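Local coordinates for protein MGS-M5 (Unidentified, PDB 4Q3N) that probably catalyses the NAD-dependent interconversion of L-lactate and pyruvate as a four-chain, Rossmann-fold lactate dehydrogenase, at residues L153-E156 / I157-Y160; A219-E222 / I223-K227; I241-A244 / I245-E249. One frame throughout, in Å; residues are numbered along the deposited sequence.

Contact 1: residues L153-E156 / I157-Y160; sequences LRYE and ISQY
Tyr155 and Gln159, four residues apart on one side of the helix, are joined by both polar and apolar contacts. Among the polar ones, the carbonyl oxygen Tyr155 O takes two donors from the same face of its plane: the amide Gln159 N at 3.2 Å and the hydroxyl Ser158 OG at 2.7 Å. The hydroxyl can turn back on the preceding turn because OG sits between the backbone N and the carbonyl carbon (chi1 75°). Ser158 OG is itself an acceptor, reached by Gln159 NE2 over 3.1 Å almost within the amide plane. The other end of that amide is tied through a water, which donates to Gln159 OE1 and lies 2.5 Å from Tyr155 OH. The amide is thus held at both ends, which fixes its rotation.

Two rings take part as well. The Gln159 chain bends at chi2 (-48°), bringing CG over one face of the Tyr155 ring, 4.0 Å from its centroid, in a CH-pi contact offset toward the rim; ring and amide planes are only 9° apart. Tyr160 instead presents its edge, with Tyr160 CD1 3.3 Å from Glu156 O and that oxygen near the ring plane.

Apolar packing occupies the buried side, where Leu153 CG meets Ile157 CD1 at 3.8 Å. Both residues pack directly on strand 168-173 and on Trp184. The Glu156 carboxylate pairs with Lys215 of helix 206-227.

The arrangement belongs to helix 147-161 of the alpha/beta C-terminal domain of the lactate/malate dehydrogenase family, packed between strand 168-173 and helix 206-227, with the cluster of Tyr155, Ser158 and Gln159 on its more exposed flank, where Tyr155 reaches Asn49 of the second subunit.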
loop_
_atom_site.group_PDB
_atom_site.type_symbol
_atom_site.label_atom_id
_atom_site.label_comp_id
_atom_site.label_asym_id
_atom_site.label_seq_id
_atom_site.Cartn_x
_atom_site.Cartn_y
_atom_site.Cartn_z
ATOM N N LEU A 153 -15.123 2.501 -19.495
ATOM C CA LEU A 153 -15.872 3.757 -19.636
ATOM C C LEU A 153 -15.199 4.915 -18.861
ATOM O O LEU A 153 -15.012 6.011 -19.389
ATOM C CB LEU A 153 -17.292 3.587 -19.088
ATOM C CG LEU A 153 -18.195 4.823 -19.026
ATOM C CD1 LEU A 153 -18.547 5.268 -20.456
ATOM C CD2 LEU A 153 -19.476 4.520 -18.263
ATOM N N ARG A 154 -14.855 4.667 -17.600
ATOM C CA ARG A 154 -14.196 5.690 -16.783
ATOM C C ARG A 154 -12.860 6.095 -17.394
ATOM O O ARG A 154 -12.553 7.293 -17.512
ATOM C CB ARG A 154 -14.002 5.180 -15.351
ATOM C CG ARG A 154 -15.301 4.719 -14.714
ATOM C CD ARG A 154 -15.020 3.990 -13.419
ATOM N NE ARG A 154 -14.757 4.922 -12.337
ATOM C CZ ARG A 154 -14.536 4.550 -11.081
ATOM N NH1 ARG A 154 -14.561 3.265 -10.752
ATOM N NH2 ARG A 154 -14.335 5.474 -10.152
ATOM N N TYR A 155 -12.078 5.106 -17.832
ATOM C CA TYR A 155 -10.842 5.416 -18.551
ATOM C C TYR A 155 -11.092 6.301 -19.764
ATOM O O TYR A 155 -10.394 7.307 -19.972
ATOM C CB TYR A 155 -10.104 4.116 -19.009
ATOM C CG TYR A 155 -8.956 4.424 -19.968
ATOM C CD1 TYR A 155 -7.739 4.983 -19.515
ATOM C CD2 TYR A 155 -9.094 4.206 -21.339
ATOM C CE1 TYR A 155 -6.698 5.290 -20.433
ATOM C CE2 TYR A 155 -8.064 4.483 -22.235
ATOM C CZ TYR A 155 -6.889 5.025 -21.791
ATOM O OH TYR A 155 -5.920 5.293 -22.720
ATOM N N GLU A 156 -12.089 5.964 -20.586
ATOM C CA GLU A 156 -12.274 6.721 -21.836
ATOM C C GLU A 156 -12.673 8.175 -21.541
ATOM O O GLU A 156 -12.163 9.106 -22.142
ATOM C CB GLU A 156 -13.346 6.079 -22.734
ATOM C CG GLU A 156 -12.961 4.660 -23.288
ATOM C CD GLU A 156 -11.760 4.686 -24.236
ATOM O OE1 GLU A 156 -11.417 5.787 -24.718
ATOM O OE2 GLU A 156 -11.173 3.591 -24.496
ATOM N N ILE A 157 -13.637 8.337 -20.652
ATOM C CA ILE A 157 -14.070 9.681 -20.238
ATOM C C ILE A 157 -12.874 10.475 -19.696
ATOM O O ILE A 157 -12.720 11.652 -20.041
ATOM C CB ILE A 157 -15.182 9.591 -19.192
ATOM C CG1 ILE A 157 -16.481 9.024 -19.819
ATOM C CG2 ILE A 157 -15.469 10.933 -18.555
ATOM C CD1 ILE A 157 -17.476 8.576 -18.687
ATOM N N SER A 158 -11.983 9.823 -18.946
ATOM C CA SER A 158 -10.889 10.542 -18.291
ATOM C C SER A 158 -9.930 11.105 -19.312
ATOM O O SER A 158 -9.309 12.152 -19.086
ATOM C CB SER A 158 -10.131 9.646 -17.301
ATOM O OG SER A 158 -9.310 8.749 -18.015
ATOM N N GLN A 159 -9.793 10.417 -20.443
ATOM C CA GLN A 159 -8.941 10.892 -21.499
ATOM C C GLN A 159 -9.483 12.157 -22.186
ATOM O O GLN A 159 -8.701 12.904 -22.778
ATOM C CB GLN A 159 -8.696 9.766 -22.564
ATOM C CG GLN A 159 -7.960 8.567 -21.999
ATOM C CD GLN A 159 -6.721 8.932 -21.198
ATOM O OE1 GLN A 159 -5.665 9.141 -21.772
ATOM N NE2 GLN A 159 -6.842 8.980 -19.852
ATOM N N TYR A 160 -10.797 12.369 -22.190
ATOM C CA TYR A 160 -11.335 13.638 -22.724
ATOM C C TYR A 160 -11.119 14.809 -21.729
ATOM O O TYR A 160 -10.672 15.893 -22.096
ATOM C CB TYR A 160 -12.856 13.541 -23.014
ATOM C CG TYR A 160 -13.109 12.810 -24.313
ATOM C CD1 TYR A 160 -13.090 11.429 -24.345
ATOM C CD2 TYR A 160 -13.335 13.513 -25.506
ATOM C CE1 TYR A 160 -13.282 10.731 -25.548
ATOM C CE2 TYR A 160 -13.498 12.814 -26.723
ATOM C CZ TYR A 160 -13.491 11.427 -26.711
ATOM O OH TYR A 160 -13.690 10.695 -27.869
HETATM O O HOH W 1 -3.866 6.672 -22.133
#

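Contact 2: residues A219-E222 / I223-K227; sequences AAYE and IISRK
Alpha-helical bonds carry the chain from Ala219 O to Ile223 N (3.0 Å) and from Ala220 O to Ile224 N in helix 206-227 of the C-terminal domain, whereas Arg226 N is only weakly bonded to Glu222 O and is held chiefly by Ile223 O. The motif on its surface is an i to i+4 salt bridge between Glu222 and Arg226. One carboxylate oxygen does the work: Glu222 OE2 lies 2.7 Å from Arg226 NE, in the guanidinium plane, and takes a weak second bond from Arg226 NH2. The arginine meets this oxygen on its anti side, tilted out of the carboxylate plane, and the two flat groups are turned 58° apart. Glu222 reaches the site with CG anti to its backbone N (chi1 -166°) and a bend at chi2, whereas Arg226 runs extended from CG to NE. NH1 of the same arginine pairs with Glu42 of the second subunit, so the guanidinium bridges two carboxylates across the interface.

Ser225 turns its hydroxyl back to the helix, Ser225 OG donating to Glu222 O at 2.8 Å from above the carbonyl plane. Ser225 CB stands obliquely to the Tyr221 ring, 4.1 Å from Tyr221 CE1. Ala219 and Ile223 both touch Arg152 of helix 147-161 and His50 of the second subunit. Beside the preceding turn, Ile224 lays its CD1 3.2 Å from Ala220 O.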
loop_
_atom_site.group_PDB
_atom_site.type_symbol
_atom_site.label_atom_id
_atom_site.label_comp_id
_atom_site.label_asym_id
_atom_site.label_seq_id
_atom_site.Cartn_x
_atom_site.Cartn_y
_atom_site.Cartn_z
ATOM N N ALA A 219 -14.033 -2.631 -27.258
ATOM C CA ALA A 219 -12.749 -2.775 -26.541
ATOM C C ALA A 219 -12.191 -4.196 -26.482
ATOM O O ALA A 219 -11.017 -4.413 -26.780
ATOM C CB ALA A 219 -12.873 -2.212 -25.115
ATOM N N ALA A 220 -13.014 -5.175 -26.122
ATOM C CA ALA A 220 -12.547 -6.558 -26.098
ATOM C C ALA A 220 -12.051 -7.014 -27.455
ATOM O O ALA A 220 -10.989 -7.639 -27.584
ATOM C CB ALA A 220 -13.667 -7.491 -25.630
ATOM N N TYR A 221 -12.859 -6.768 -28.477
ATOM C CA TYR A 221 -12.461 -7.169 -29.826
ATOM C C TYR A 221 -11.126 -6.564 -30.205
ATOM O O TYR A 221 -10.258 -7.200 -30.825
ATOM C CB TYR A 221 -13.504 -6.734 -30.873
ATOM C CG TYR A 221 -13.075 -7.128 -32.258
ATOM C CD1 TYR A 221 -12.224 -6.324 -33.005
ATOM C CD2 TYR A 221 -13.538 -8.311 -32.829
ATOM C CE1 TYR A 221 -11.808 -6.714 -34.303
ATOM C CE2 TYR A 221 -13.153 -8.692 -34.101
ATOM C CZ TYR A 221 -12.287 -7.890 -34.834
ATOM O OH TYR A 221 -11.925 -8.254 -36.100
ATOM N N GLU A 222 -11.001 -5.292 -29.876
ATOM C CA GLU A 222 -9.816 -4.530 -30.246
ATOM C C GLU A 222 -8.562 -5.160 -29.597
ATOM O O GLU A 222 -7.522 -5.347 -30.257
ATOM C CB GLU A 222 -10.016 -3.068 -29.803
ATOM C CG GLU A 222 -9.090 -2.065 -30.366
ATOM C CD GLU A 222 -9.009 -2.116 -31.889
ATOM O OE1 GLU A 222 -9.999 -1.720 -32.548
ATOM O OE2 GLU A 222 -7.941 -2.564 -32.399
ATOM N N ILE A 223 -8.672 -5.492 -28.311
ATOM C CA ILE A 223 -7.546 -6.061 -27.600
ATOM C C ILE A 223 -7.240 -7.476 -28.134
ATOM O O ILE A 223 -6.103 -7.795 -28.465
ATOM C CB ILE A 223 -7.811 -6.068 -26.091
ATOM C CG1 ILE A 223 -7.731 -4.616 -25.549
ATOM C CG2 ILE A 223 -6.724 -6.935 -25.345
ATOM C CD1 ILE A 223 -8.488 -4.394 -24.133
ATOM N N ILE A 224 -8.269 -8.303 -28.242
ATOM C CA ILE A 224 -8.113 -9.663 -28.781
ATOM C C ILE A 224 -7.445 -9.639 -30.122
ATOM O O ILE A 224 -6.565 -10.467 -30.389
ATOM C CB ILE A 224 -9.483 -10.361 -28.898
ATOM C CG1 ILE A 224 -10.035 -10.671 -27.489
ATOM C CG2 ILE A 224 -9.393 -11.652 -29.748
ATOM C CD1 ILE A 224 -11.554 -10.830 -27.459
ATOM N N SER A 225 -7.821 -8.683 -30.979
ATOM C CA SER A 225 -7.254 -8.687 -32.322
ATOM C C SER A 225 -5.760 -8.299 -32.309
ATOM O O SER A 225 -5.057 -8.501 -33.292
ATOM C CB SER A 225 -8.010 -7.729 -33.257
ATOM O OG SER A 225 -7.761 -6.375 -32.869
ATOM N N ARG A 226 -5.293 -7.692 -31.222
ATOM C CA ARG A 226 -3.909 -7.193 -31.145
ATOM C C ARG A 226 -2.964 -8.075 -30.315
ATOM O O ARG A 226 -1.759 -8.160 -30.590
ATOM C CB ARG A 226 -3.905 -5.792 -30.521
ATOM C CG ARG A 226 -4.321 -4.730 -31.471
ATOM C CD ARG A 226 -4.737 -3.499 -30.643
ATOM N NE ARG A 226 -5.392 -2.526 -31.522
ATOM C CZ ARG A 226 -4.761 -1.585 -32.185
ATOM N NH1 ARG A 226 -3.440 -1.490 -32.104
ATOM N NH2 ARG A 226 -5.456 -0.741 -32.941
ATOM N N LYS A 227 -3.508 -8.670 -29.250
ATOM C CA LYS A 227 -2.702 -9.526 -28.382
ATOM C C LYS A 227 -3.382 -10.869 -28.024
ATOM O O LYS A 227 -3.088 -11.419 -26.976
ATOM C CB LYS A 227 -2.350 -8.761 -27.088
ATOM C CG LYS A 227 -3.548 -8.267 -26.331
ATOM C CD LYS A 227 -3.129 -7.789 -24.863
ATOM C CE LYS A 227 -2.971 -8.989 -23.927
ATOM N NZ LYS A 227 -2.784 -8.604 -22.485
#

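Contact 3: residues I241-A244 / I245-E249; sequences ITAA and IFNNE
Ala244 O receives Glu249 N at 2.9 Å and 170°, in the carbonyl plane; this bond closes a Schellman motif at the C-terminal end of helix 232-246. Inside it, Asn248 N bonds to Ile245 O at 3.0 Å, and the positive phi of Asn248 (53°) turns the chain back so that both amides can reach the last turn. Ahead of the turn the helix keeps its regular bonds: Asn247 N to Ala243 O at 2.8 Å, and Phe246 N to Thr242 O nearly linear at 177°.

The returning chain brings Glu249 back beside the helix. Its side chain runs extended beyond CG past Ala244, placing Glu249 OE1 3.4 Å from Ala244 CA, and that oxygen is salt-bridged to Arg240, one turn before Ala244, while the side chain of Asn248 bonds to Glu29 of the third subunit. With an alanine in place of Glu249, Arg240 would probably lose its carboxylate mate and the flank of Ala244 would be left without the chain that lies against it.

Packing spreads from here to the body of the protein. The Ala243 methyl touches the amide of Asn247, with Ala243 CB 3.8 Å from Asn247 ND2. Ile241 and Ala244 rest on Leu277 of strand 270-278, whereas Thr242 and Phe246 lie against Val6 and Leu74, on strands of the parallel Rossmann sheet; the helix thereby joins the two domains. Thr242 and Phe246 stand side by side, pointing the same way, and with the threonine hydroxyl bound to Leu238 O and Tyr18 the methyl is left for the ring: Thr242 CG2 lies 3.6 Å from Phe246 CD1, while Thr242 O meets the ring edge in its plane.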
loop_
_atom_site.group_PDB
_atom_site.type_symbol
_atom_site.label_atom_id
_atom_site.label_comp_id
_atom_site.label_asym_id
_atom_site.label_seq_id
_atom_site.Cartn_x
_atom_site.Cartn_y
_atom_site.Cartn_z
ATOM N N ILE A 241 -13.439 -6.535 -6.833
ATOM C CA ILE A 241 -14.633 -7.201 -6.281
ATOM C C ILE A 241 -14.240 -7.985 -5.032
ATOM O O ILE A 241 -14.891 -7.903 -3.992
ATOM C CB ILE A 241 -15.294 -8.133 -7.315
ATOM C CG1 ILE A 241 -15.890 -7.278 -8.469
ATOM C CG2 ILE A 241 -16.366 -8.991 -6.655
ATOM C CD1 ILE A 241 -16.144 -8.090 -9.817
ATOM N N THR A 242 -13.132 -8.705 -5.129
ATOM C CA THR A 242 -12.628 -9.495 -4.001
ATOM C C THR A 242 -12.346 -8.601 -2.775
ATOM O O THR A 242 -12.642 -8.957 -1.622
ATOM C CB THR A 242 -11.349 -10.249 -4.425
ATOM O OG1 THR A 242 -11.680 -11.092 -5.566
ATOM C CG2 THR A 242 -10.827 -11.119 -3.269
ATOM N N ALA A 243 -11.727 -7.462 -3.025
ATOM C CA ALA A 243 -11.331 -6.556 -1.919
ATOM C C ALA A 243 -12.552 -5.974 -1.245
ATOM O O ALA A 243 -12.602 -5.852 -0.021
ATOM C CB ALA A 243 -10.420 -5.427 -2.459
ATOM N N ALA A 244 -13.589 -5.680 -2.042
ATOM C CA ALA A 244 -14.836 -5.154 -1.439
ATOM C C ALA A 244 -15.427 -6.157 -0.467
ATOM O O ALA A 244 -15.971 -5.794 0.599
ATOM C CB ALA A 244 -15.855 -4.820 -2.518
ATOM N N ILE A 245 -15.348 -7.441 -0.832
ATOM C CA ILE A 245 -15.865 -8.504 0.049
ATOM C C ILE A 245 -14.944 -8.765 1.264
ATOM O O ILE A 245 -15.378 -8.712 2.409
ATOM C CB ILE A 245 -16.054 -9.837 -0.741
ATOM C CG1 ILE A 245 -17.111 -9.628 -1.828
ATOM C CG2 ILE A 245 -16.382 -11.001 0.282
ATOM C CD1 ILE A 245 -17.109 -10.773 -2.923
ATOM N N PHE A 246 -13.657 -9.017 1.041
ATOM C CA PHE A 246 -12.811 -9.358 2.194
ATOM C C PHE A 246 -12.561 -8.151 3.129
ATOM O O PHE A 246 -12.325 -8.317 4.314
ATOM C CB PHE A 246 -11.478 -9.955 1.733
ATOM C CG PHE A 246 -11.634 -11.398 1.312
ATOM C CD1 PHE A 246 -12.057 -11.711 0.032
ATOM C CD2 PHE A 246 -11.485 -12.412 2.236
ATOM C CE1 PHE A 246 -12.267 -13.091 -0.355
ATOM C CE2 PHE A 246 -11.680 -13.782 1.875
ATOM C CZ PHE A 246 -12.083 -14.110 0.589
ATOM N N ASN A 247 -12.599 -6.948 2.586
ATOM C CA ASN A 247 -12.448 -5.742 3.455
ATOM C C ASN A 247 -13.797 -5.235 3.960
ATOM O O ASN A 247 -13.875 -4.189 4.630
ATOM C CB ASN A 247 -11.710 -4.629 2.702
ATOM C CG ASN A 247 -10.263 -5.004 2.429
ATOM O OD1 ASN A 247 -9.564 -5.467 3.315
ATOM N ND2 ASN A 247 -9.840 -4.838 1.233
ATOM N N ASN A 248 -14.850 -6.000 3.638
ATOM C CA ASN A 248 -16.186 -5.722 4.175
ATOM C C ASN A 248 -16.620 -4.255 3.920
ATOM O O ASN A 248 -17.042 -3.529 4.859
ATOM C CB ASN A 248 -16.205 -6.005 5.700
ATOM C CG ASN A 248 -17.601 -6.004 6.265
ATOM O OD1 ASN A 248 -18.544 -6.323 5.534
ATOM N ND2 ASN A 248 -17.754 -5.690 7.602
ATOM N N GLU A 249 -16.500 -3.806 2.684
ATOM C CA GLU A 249 -16.484 -2.358 2.412
ATOM C C GLU A 249 -17.878 -1.744 2.303
ATOM O O GLU A 249 -17.996 -0.570 2.540
ATOM C CB GLU A 249 -15.711 -2.062 1.100
ATOM C CG GLU A 249 -14.219 -2.276 1.239
ATOM C CD GLU A 249 -13.450 -1.972 -0.034
ATOM O OE1 GLU A 249 -14.065 -1.902 -1.139
ATOM O OE2 GLU A 249 -12.214 -1.845 0.083
#

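All three contacts lie along helices of the C-terminal domain; contact 3 is the most enclosed, contact 2 the most exposed, and contact 1 stands between them. Contacts 1 and 2 sit on helices 147-161 and 206-227, which pack together; their nearest atoms are about 6 Å apart, and both touch the second subunit. Contact 3, on the helix that follows 206-227, lies across the chain's centre from contact 2 and faces the third and fourth subunits. The chemistry differs accordingly: a hydroxyl, amide and ring cluster backed by aliphatic packing, its one carboxylate paired with the neighbouring helix, in contact 1; an intrahelical ion pair at an interface in contact 2; a backbone-capped helix end against the Rossmann sheet in contact 3.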